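Local atomic coordinates of HpcH/HpaI aldolase/citrate lyase family protein (PDB entry 4MF4), a protein that belongs to the HpcH/HpaI aldolase/citrate lyase family and folds as a closed barrel of eight parallel strands, with six chains in the assembly. Residues Asn14-Arg19 with Tyr48-Ile53; Ala96-Ala101 with Gly132-Ala137; Leu104-Ile109 with Ala116-Leu121. All coordinates share one frame; numbering follows the deposited sequence. Where two conformers were deposited one is given.

Contact 1 of 3, residues Asn14-Arg19 with Tyr48-Ile53; sequences NSLKQR and YDWLCI
The Arg19 guanidinium meets Asp49 at its edge, where OD1 lies near the guanidinium plane, while the carboxylate plane stands 88° to it. This is a long salt bridge, with Arg19 NH1 3.8 Å from Asp49 OD1; the other oxygen, Asp49 OD2, accepts from the backbone N of Tyr28. A water, also in the guanidinium plane, makes the polar link: it accepts from Arg19 NH2 at 2.7 Å and donates to Asp49 O at 2.8 Å. In the conformer described, the guanidinium is held from its own helix: the chain bends at chi3 (-84°) and returns two nitrogens to Ser15. Arg19 NE reaches Ser15 O at 2.9 Å and Arg19 NH2 reaches Ser15 OG at 2.6 Å, both tilted from the plane. Deeper in, Leu16 CD2 packs 4.0 Å from Trp50 CB, and Leu16 CD1 approaches the indole obliquely; Trp50 NE1 bonds to Leu27 O. Asn14 OD1 caps the helix, taking Lys17 N at 3.1 Å from above its carbonyl plane. Helix 15-22 packs across the N-terminal strand ends, with Leu16 on Leu27 and Val82, Asn14 ND2 bonded to Gln158 O and Lys17 NZ to Val159 O, consistent with an N-terminal helix covering a TIM-barrel bottom.

Contact 2 of 3, residues Ala96-Ala101 with Gly132-Ala137; sequences ALDAGA and GLRGVA
Arg134 reaches across to Leu97 and Asp98 with its chain extended from CG to NE. Its CG stands opposite the backbone N (chi1 -168°), which sends the side chain toward helix 90-98, while CB packs against Leu121 O. Farther out, Arg134 CD lies 3.7 Å from Leu97 CD1, and Arg134 NE is 3.6 Å from the same methyl. Leu97 CB then lies against one face of the guanidinium, 3.5 Å from its plane and offset toward the rim. NE also donates to a water in the guanidinium plane, and that water lies 2.7 Å from both Asp98 OD1 and Gly135 O. At the tip, Arg134 NH2 makes a salt bridge with Asp98 OD1 whose hydrogen bond is weak: 3.5 Å long, though nearly straight at 165°. The planes of carboxylate and guanidinium are 38° apart. Tyr151 OH is the stronger partner of NH2, and Asp98 OD2 bonds to His57 ND1 of a neighbouring subunit. A second water lies 2.9 Å from Asp98 OD1 and 3.0 Å from Ala137 O. Asp98 OD1 is thus met by Arg134 NH2 and both waters. The whole is a buried, water-bridged salt bridge joining a barrel helix to an irregular loop beside a subunit interface.

Contact 3 of 3, residues Leu104-Ile109 with Ala116-Leu121; sequences LMFPCI and AHAVRL
Ala118 CB sits squarely over one face of the Phe106 ring, 3.8 Å from its centroid and only 5° off the ring normal. This is a CH-pi contact centred on the ring: the distances from Ala118 CB to the six ring carbons span only 3.9 to 4.1 Å. The far end of the ring also nears the helix backbone, with Phe106 CZ 3.8 Å from Ala118 O. Beside it Ile109 CD1 approaches the same methyl at 4.3 Å, so two apolar side chains share one alanine. With CG opposite its carbonyl carbon (chi1 -69°), Phe106 leans out from the strand to present its face to the helix. The CA atoms of Phe106 and Ala118 are 7.2 Å apart, a close approach consistent with the small alanine side chain. In the next shell, Val93 of helix 90-98 and Val161 of strand 160-165 touch Phe106, Val163 touches Ile109, and Arg88 touches both Phe106 and Ala118. Backbone bonds from Phe106 to Ile162 and from Met105 to Val83 and Val85 hold the strand in the sheet. Helix 112-121 therefore packs on the outer side of strand 103-106, the strand it directly follows, with helix 90-98 and strand 160-165 bordering the same apolar layer.

From the N terminus, contact 1 comes first: 28 residues separate its segments, and it brings helix 15-22 against strand 50-54. It is complete before contact 2 opens at helix 90-98, so the two are in series, their centres 18 Å apart. The chain then passes through strand 103-106 and helix 112-121, which pair in contact 3, before the loop 132-137 returns to complete contact 2; the shorter closure lies wholly within the longer. These two touch directly, Leu97 CD2 lying 3.8 Å from Leu104 CD1, and Leu133 N probably bonds to Arg120 O. Contacts 1 and 3 approach the same barrel sheet without touching, about 5 Å between nearest atoms.

Contact 1 of 3, residues Asn14-Arg19 with Tyr48-Ile53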
loop_
_atom_site.group_PDB
_atom_site.type_symbol
_atom_site.label_atom_id
_atom_site.label_comp_id
_atom_site.label_asym_id
_atom_site.label_seq_id
_atom_site.Cartn_x
_atom_site.Cartn_y
_atom_site.Cartn_z
ATOM N N ASN A 14 9.768 -6.114 -29.251
ATOM C CA ASN A 14 10.305 -4.912 -28.632
ATOM C C ASN A 14 10.727 -3.949 -29.751
ATOM O O ASN A 14 11.760 -4.141 -30.390
ATOM C CB ASN A 14 11.522 -5.302 -27.784
ATOM C CG ASN A 14 12.119 -4.131 -27.058
ATOM O OD1 ASN A 14 11.820 -2.978 -27.389
ATOM N ND2 ASN A 14 12.947 -4.417 -26.032
ATOM N N SER A 15 9.903 -2.941 -29.986
ATOM C CA SER A 15 10.100 -2.016 -31.088
ATOM C C SER A 15 11.210 -1.022 -30.779
ATOM O O SER A 15 11.791 -0.432 -31.707
ATOM C CB SER A 15 8.797 -1.267 -31.402
ATOM O OG SER A 15 8.459 -0.318 -30.401
ATOM N N LEU A 16 11.492 -0.817 -29.486
ATOM C CA LEU A 16 12.561 0.081 -29.077
ATOM C C LEU A 16 13.908 -0.535 -29.412
ATOM O O LEU A 16 14.806 0.156 -29.924
ATOM C CB LEU A 16 12.489 0.426 -27.586
ATOM C CG LEU A 16 13.436 1.532 -27.148
ATOM C CD1 LEU A 16 13.065 2.855 -27.797
ATOM C CD2 LEU A 16 13.460 1.687 -25.631
ATOM N N LYS A 17 14.058 -1.829 -29.142
ATOM C CA LYS A 17 15.275 -2.545 -29.512
ATOM C C LYS A 17 15.493 -2.514 -31.024
ATOM O O LYS A 17 16.618 -2.295 -31.494
ATOM C CB LYS A 17 15.233 -4.007 -29.069
ATOM C CG LYS A 17 16.566 -4.709 -29.161
ATOM C CD LYS A 17 16.457 -6.211 -28.832
ATOM C CE LYS A 17 17.823 -6.918 -28.907
ATOM N NZ LYS A 17 17.810 -8.296 -28.308
ATOM N N GLN A 18 14.411 -2.774 -31.766
ATOM C CA GLN A 18 14.508 -2.884 -33.212
ATOM C C GLN A 18 14.937 -1.530 -33.796
ATOM O O GLN A 18 15.855 -1.454 -34.621
ATOM C CB GLN A 18 13.184 -3.402 -33.777
ATOM C CG GLN A 18 13.084 -3.424 -35.291
ATOM C CD GLN A 18 12.504 -2.122 -35.830
ATOM O OE1 GLN A 18 11.367 -1.746 -35.499
ATOM N NE2 GLN A 18 13.281 -1.418 -36.646
ATOM N N ARG A 19 14.268 -0.463 -33.369
ATOM C CA ARG A 19 14.640 0.882 -33.808
ATOM C C ARG A 19 16.064 1.258 -33.395
ATOM O O ARG A 19 16.813 1.790 -34.219
ATOM C CB ARG A 19 13.636 1.916 -33.311
ATOM C CG ARG A 19 12.301 1.859 -34.046
ATOM C CD ARG A 19 11.270 2.759 -33.384
ATOM N NE ARG A 19 10.589 2.131 -32.264
ATOM C CZ ARG A 19 9.825 2.794 -31.408
ATOM N NH1 ARG A 19 9.695 4.097 -31.537
ATOM N NH2 ARG A 19 9.227 2.175 -30.413
ATOM N N TYR A 48 5.703 10.250 -26.295
ATOM C CA TYR A 48 7.144 9.908 -26.248
ATOM C C TYR A 48 7.366 8.500 -26.816
ATOM O O TYR A 48 6.486 7.614 -26.727
ATOM C CB TYR A 48 7.678 9.999 -24.819
ATOM C CG TYR A 48 7.911 11.422 -24.409
ATOM C CD1 TYR A 48 6.877 12.222 -23.993
ATOM C CD2 TYR A 48 9.188 11.964 -24.429
ATOM C CE1 TYR A 48 7.096 13.578 -23.685
ATOM C CE2 TYR A 48 9.421 13.285 -24.092
ATOM C CZ TYR A 48 8.376 14.083 -23.725
ATOM O OH TYR A 48 8.632 15.365 -23.345
ATOM N N ASP A 49 8.537 8.283 -27.396
ATOM C CA ASP A 49 8.921 6.920 -27.867
ATOM C C ASP A 49 9.184 5.957 -26.697
ATOM O O ASP A 49 8.909 4.746 -26.800
ATOM C CB ASP A 49 10.110 7.028 -28.790
ATOM C CG ASP A 49 9.842 7.983 -29.942
ATOM O OD1 ASP A 49 8.830 7.730 -30.639
ATOM O OD2 ASP A 49 10.569 9.017 -30.105
ATOM N N TRP A 50 9.742 6.469 -25.598
ATOM C CA TRP A 50 9.996 5.615 -24.424
ATOM C C TRP A 50 9.790 6.371 -23.134
ATOM O O TRP A 50 9.845 7.595 -23.129
ATOM C CB TRP A 50 11.406 4.983 -24.495
ATOM C CG TRP A 50 12.512 5.960 -24.631
ATOM C CD1 TRP A 50 12.888 6.640 -25.763
ATOM C CD2 TRP A 50 13.396 6.386 -23.598
ATOM N NE1 TRP A 50 13.951 7.473 -25.487
ATOM C CE2 TRP A 50 14.277 7.338 -24.163
ATOM C CE3 TRP A 50 13.519 6.075 -22.243
ATOM C CZ2 TRP A 50 15.275 7.961 -23.428
ATOM C CZ3 TRP A 50 14.542 6.678 -21.522
ATOM C CH2 TRP A 50 15.393 7.637 -22.129
ATOM N N LEU A 51 9.521 5.641 -22.053
ATOM C CA LEU A 51 9.378 6.214 -20.726
ATOM C C LEU A 51 10.207 5.398 -19.746
ATOM O O LEU A 51 10.169 4.178 -19.788
ATOM C CB LEU A 51 7.918 6.176 -20.265
ATOM C CG LEU A 51 6.878 6.922 -21.098
ATOM C CD1 LEU A 51 5.455 6.618 -20.625
ATOM C CD2 LEU A 51 7.097 8.407 -20.987
ATOM N N CYS A 52 10.985 6.050 -18.893
ATOM C CA CYS A 52 11.916 5.312 -17.991
ATOM C C CYS A 52 11.425 5.276 -16.542
ATOM O O CYS A 52 11.258 6.326 -15.930
ATOM C CB CYS A 52 13.325 5.896 -18.024
ATOM S SG CYS A 52 14.493 4.863 -17.121
ATOM N N ILE A 53 11.172 4.086 -16.039
ATOM C CA ILE A 53 10.842 3.896 -14.620
ATOM C C ILE A 53 12.159 3.724 -13.891
ATOM O O ILE A 53 12.830 2.720 -14.043
ATOM C CB ILE A 53 9.923 2.687 -14.408
ATOM C CG1 ILE A 53 8.606 2.871 -15.160
ATOM C CG2 ILE A 53 9.624 2.436 -12.921
ATOM C CD1 ILE A 53 7.934 1.548 -15.448
HETATM O O HOH W 1 7.605 3.816 -29.050
#

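Contact 2 of 3, residues Ala96-Ala101 with Gly132-Ala137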
loop_
_atom_site.group_PDB
_atom_site.type_symbol
_atom_site.label_atom_id
_atom_site.label_comp_id
_atom_site.label_asym_id
_atom_site.label_seq_id
_atom_site.Cartn_x
_atom_site.Cartn_y
_atom_site.Cartn_z
ATOM N N ALA A 96 13.037 -7.214 -12.423
ATOM C CA ALA A 96 12.604 -6.314 -13.497
ATOM C C ALA A 96 12.174 -7.107 -14.743
ATOM O O ALA A 96 11.131 -6.852 -15.308
ATOM C CB ALA A 96 13.710 -5.350 -13.842
ATOM N N LEU A 97 12.950 -8.098 -15.133
ATOM C CA LEU A 97 12.584 -8.927 -16.287
ATOM C C LEU A 97 11.327 -9.741 -16.026
ATOM O O LEU A 97 10.426 -9.819 -16.893
ATOM C CB LEU A 97 13.726 -9.877 -16.679
ATOM C CG LEU A 97 14.981 -9.201 -17.263
ATOM C CD1 LEU A 97 15.985 -10.287 -17.545
ATOM C CD2 LEU A 97 14.737 -8.366 -18.497
ATOM N N ASP A 98 11.229 -10.355 -14.850
ATOM C CA ASP A 98 10.003 -11.091 -14.560
ATOM C C ASP A 98 8.708 -10.227 -14.602
ATOM O O ASP A 98 7.651 -10.716 -14.983
ATOM C CB ASP A 98 10.127 -11.809 -13.220
ATOM C CG ASP A 98 11.068 -13.028 -13.280
ATOM O OD1 ASP A 98 11.469 -13.523 -14.367
ATOM O OD2 ASP A 98 11.368 -13.536 -12.184
ATOM N N ALA A 99 8.806 -8.961 -14.210
ATOM C CA ALA A 99 7.694 -8.020 -14.186
ATOM C C ALA A 99 7.290 -7.563 -15.602
ATOM O O ALA A 99 6.245 -6.923 -15.780
ATOM C CB ALA A 99 8.043 -6.803 -13.345
ATOM N N GLY A 100 8.119 -7.899 -16.589
ATOM C CA GLY A 100 7.843 -7.679 -17.991
ATOM C C GLY A 100 8.596 -6.534 -18.622
ATOM O O GLY A 100 8.311 -6.204 -19.749
ATOM N N ALA A 101 9.604 -5.966 -17.960
ATOM C CA ALA A 101 10.356 -4.907 -18.601
ATOM C C ALA A 101 11.284 -5.605 -19.593
ATOM O O ALA A 101 11.967 -6.549 -19.226
ATOM C CB ALA A 101 11.146 -4.093 -17.583
ATOM N N GLY A 132 24.374 -17.660 -20.554
ATOM C CA GLY A 132 23.254 -16.869 -19.994
ATOM C C GLY A 132 23.043 -17.179 -18.541
ATOM O O GLY A 132 23.175 -18.336 -18.141
ATOM N N LEU A 133 22.703 -16.158 -17.758
ATOM C CA LEU A 133 22.482 -16.336 -16.337
ATOM C C LEU A 133 21.041 -16.057 -15.897
ATOM O O LEU A 133 20.739 -16.129 -14.707
ATOM C CB LEU A 133 23.436 -15.459 -15.547
ATOM C CG LEU A 133 24.909 -15.844 -15.551
ATOM C CD1 LEU A 133 25.663 -14.878 -14.678
ATOM C CD2 LEU A 133 25.137 -17.269 -15.049
ATOM N N ARG A 134 20.147 -15.794 -16.844
ATOM C CA ARG A 134 18.757 -15.565 -16.483
ATOM C C ARG A 134 18.030 -16.849 -15.983
ATOM O O ARG A 134 17.993 -17.868 -16.657
ATOM C CB ARG A 134 17.972 -14.942 -17.630
ATOM C CG ARG A 134 16.611 -14.438 -17.176
ATOM C CD ARG A 134 15.781 -13.854 -18.293
ATOM N NE ARG A 134 14.453 -13.578 -17.731
ATOM C CZ ARG A 134 13.405 -13.121 -18.398
ATOM N NH1 ARG A 134 13.502 -12.771 -19.683
ATOM N NH2 ARG A 134 12.261 -12.942 -17.719
ATOM N N GLY A 135 17.412 -16.732 -14.808
ATOM C CA GLY A 135 16.678 -17.827 -14.158
ATOM C C GLY A 135 15.314 -18.019 -14.763
ATOM O O GLY A 135 14.643 -17.051 -15.123
ATOM N N VAL A 136 14.916 -19.285 -14.886
ATOM C CA VAL A 136 13.727 -19.693 -15.586
ATOM C C VAL A 136 12.541 -19.784 -14.614
ATOM O O VAL A 136 12.597 -20.499 -13.616
ATOM C CB VAL A 136 13.977 -21.083 -16.235
ATOM C CG1 VAL A 136 12.740 -21.593 -16.915
ATOM C CG2 VAL A 136 15.154 -21.018 -17.216
ATOM N N ALA A 137 11.459 -19.086 -14.895
ATOM C CA ALA A 137 10.221 -19.334 -14.180
ATOM C C ALA A 137 9.071 -19.005 -15.142
ATOM O O ALA A 137 8.963 -17.864 -15.635
ATOM C CB ALA A 137 10.151 -18.516 -12.906
HETATM O O HOH W 2 14.004 -14.406 -14.746
HETATM O O HOH W 3 11.270 -16.032 -15.893
#

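Contact 3 of 3, residues Leu104-Ile109 with Ala116-Leu121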
loop_
_atom_site.group_PDB
_atom_site.type_symbol
_atom_site.label_atom_id
_atom_site.label_comp_id
_atom_site.label_asym_id
_atom_site.label_seq_id
_atom_site.Cartn_x
_atom_site.Cartn_y
_atom_site.Cartn_z
ATOM N N LEU A 104 16.263 -2.687 -20.355
ATOM C CA LEU A 104 16.857 -2.396 -19.063
ATOM C C LEU A 104 18.035 -1.463 -19.219
ATOM O O LEU A 104 18.837 -1.611 -20.184
ATOM C CB LEU A 104 17.360 -3.677 -18.444
ATOM C CG LEU A 104 16.355 -4.686 -17.960
ATOM C CD1 LEU A 104 17.083 -5.743 -17.128
ATOM C CD2 LEU A 104 15.241 -4.016 -17.195
ATOM N N MET A 105 18.136 -0.497 -18.309
ATOM C CA MET A 105 19.290 0.368 -18.233
ATOM C C MET A 105 20.106 -0.002 -16.984
ATOM O O MET A 105 19.567 -0.075 -15.877
ATOM C CB MET A 105 18.892 1.846 -18.167
ATOM C CG MET A 105 20.114 2.765 -18.228
ATOM S SD MET A 105 19.722 4.512 -18.164
ATOM C CE MET A 105 18.471 4.661 -19.418
ATOM N N PHE A 106 21.410 -0.221 -17.169
ATOM C CA PHE A 106 22.338 -0.516 -16.059
ATOM C C PHE A 106 23.221 0.710 -15.742
ATOM O O PHE A 106 23.911 1.262 -16.637
ATOM C CB PHE A 106 23.224 -1.697 -16.453
ATOM C CG PHE A 106 22.499 -2.977 -16.540
ATOM C CD1 PHE A 106 21.781 -3.310 -17.677
ATOM C CD2 PHE A 106 22.490 -3.844 -15.454
ATOM C CE1 PHE A 106 21.114 -4.522 -17.761
ATOM C CE2 PHE A 106 21.817 -5.036 -15.522
ATOM C CZ PHE A 106 21.117 -5.375 -16.690
ATOM N N PRO A 107 23.201 1.155 -14.487
ATOM C CA PRO A 107 24.004 2.284 -14.070
ATOM C C PRO A 107 25.462 1.891 -13.953
ATOM O O PRO A 107 25.785 0.719 -13.893
ATOM C CB PRO A 107 23.457 2.631 -12.684
ATOM C CG PRO A 107 22.769 1.446 -12.185
ATOM C CD PRO A 107 22.400 0.582 -13.385
ATOM N N CYS A 108 26.338 2.868 -13.859
ATOM C CA CYS A 108 27.702 2.550 -13.433
ATOM C C CYS A 108 28.376 1.409 -14.213
ATOM O O CYS A 108 28.897 0.481 -13.590
ATOM C CB CYS A 108 27.698 2.070 -11.956
ATOM S SG CYS A 108 26.876 3.070 -10.694
ATOM N N ILE A 109 28.392 1.449 -15.538
ATOM C CA ILE A 109 29.086 0.387 -16.287
ATOM C C ILE A 109 30.455 0.968 -16.667
ATOM O O ILE A 109 30.511 1.950 -17.407
ATOM C CB ILE A 109 28.314 -0.032 -17.557
ATOM C CG1 ILE A 109 26.984 -0.720 -17.205
ATOM C CG2 ILE A 109 29.167 -0.912 -18.456
ATOM C CD1 ILE A 109 27.095 -2.074 -16.547
ATOM N N ALA A 116 29.411 -7.024 -20.344
ATOM C CA ALA A 116 29.164 -8.449 -20.634
ATOM C C ALA A 116 28.365 -9.145 -19.510
ATOM O O ALA A 116 27.482 -9.926 -19.784
ATOM C CB ALA A 116 30.486 -9.184 -20.848
ATOM N N HIS A 117 28.691 -8.868 -18.262
ATOM C CA HIS A 117 27.955 -9.458 -17.111
ATOM C C HIS A 117 26.484 -8.992 -17.122
ATOM O O HIS A 117 25.577 -9.776 -16.985
ATOM C CB HIS A 117 28.657 -9.124 -15.797
ATOM C CG HIS A 117 27.983 -9.720 -14.598
ATOM N ND1 HIS A 117 27.446 -8.962 -13.584
ATOM C CD2 HIS A 117 27.704 -11.006 -14.286
ATOM C CE1 HIS A 117 26.910 -9.753 -12.670
ATOM N NE2 HIS A 117 27.038 -10.999 -13.082
ATOM N N ALA A 118 26.260 -7.722 -17.391
ATOM C CA ALA A 118 24.941 -7.126 -17.451
ATOM C C ALA A 118 24.114 -7.833 -18.501
ATOM O O ALA A 118 22.998 -8.273 -18.230
ATOM C CB ALA A 118 25.064 -5.628 -17.755
ATOM N N VAL A 119 24.709 -8.063 -19.659
ATOM C CA VAL A 119 24.049 -8.825 -20.720
ATOM C C VAL A 119 23.720 -10.250 -20.322
ATOM O O VAL A 119 22.608 -10.679 -20.556
ATOM C CB VAL A 119 24.877 -8.855 -22.047
ATOM C CG1 VAL A 119 24.248 -9.793 -23.090
ATOM C CG2 VAL A 119 24.970 -7.463 -22.644
ATOM N N ARG A 120 24.680 -10.977 -19.753
ATOM C CA ARG A 120 24.474 -12.359 -19.311
ATOM C C ARG A 120 23.287 -12.485 -18.381
ATOM O O ARG A 120 22.542 -13.451 -18.441
ATOM C CB ARG A 120 25.708 -12.894 -18.547
ATOM C CG ARG A 120 26.956 -13.132 -19.391
ATOM C CD ARG A 120 28.116 -13.612 -18.509
ATOM N NE ARG A 120 27.808 -14.945 -17.983
ATOM C CZ ARG A 120 28.507 -15.605 -17.064
ATOM N NH1 ARG A 120 29.574 -15.057 -16.496
ATOM N NH2 ARG A 120 28.114 -16.830 -16.691
ATOM N N LEU A 121 23.139 -11.519 -17.488
ATOM C CA LEU A 121 22.072 -11.517 -16.506
ATOM C C LEU A 121 20.722 -11.405 -17.172
ATOM O O LEU A 121 19.737 -11.837 -16.586
ATOM C CB LEU A 121 22.217 -10.412 -15.468
ATOM C CG LEU A 121 23.377 -10.478 -14.478
ATOM C CD1 LEU A 121 23.278 -9.230 -13.609
ATOM C CD2 LEU A 121 23.396 -11.712 -13.587
#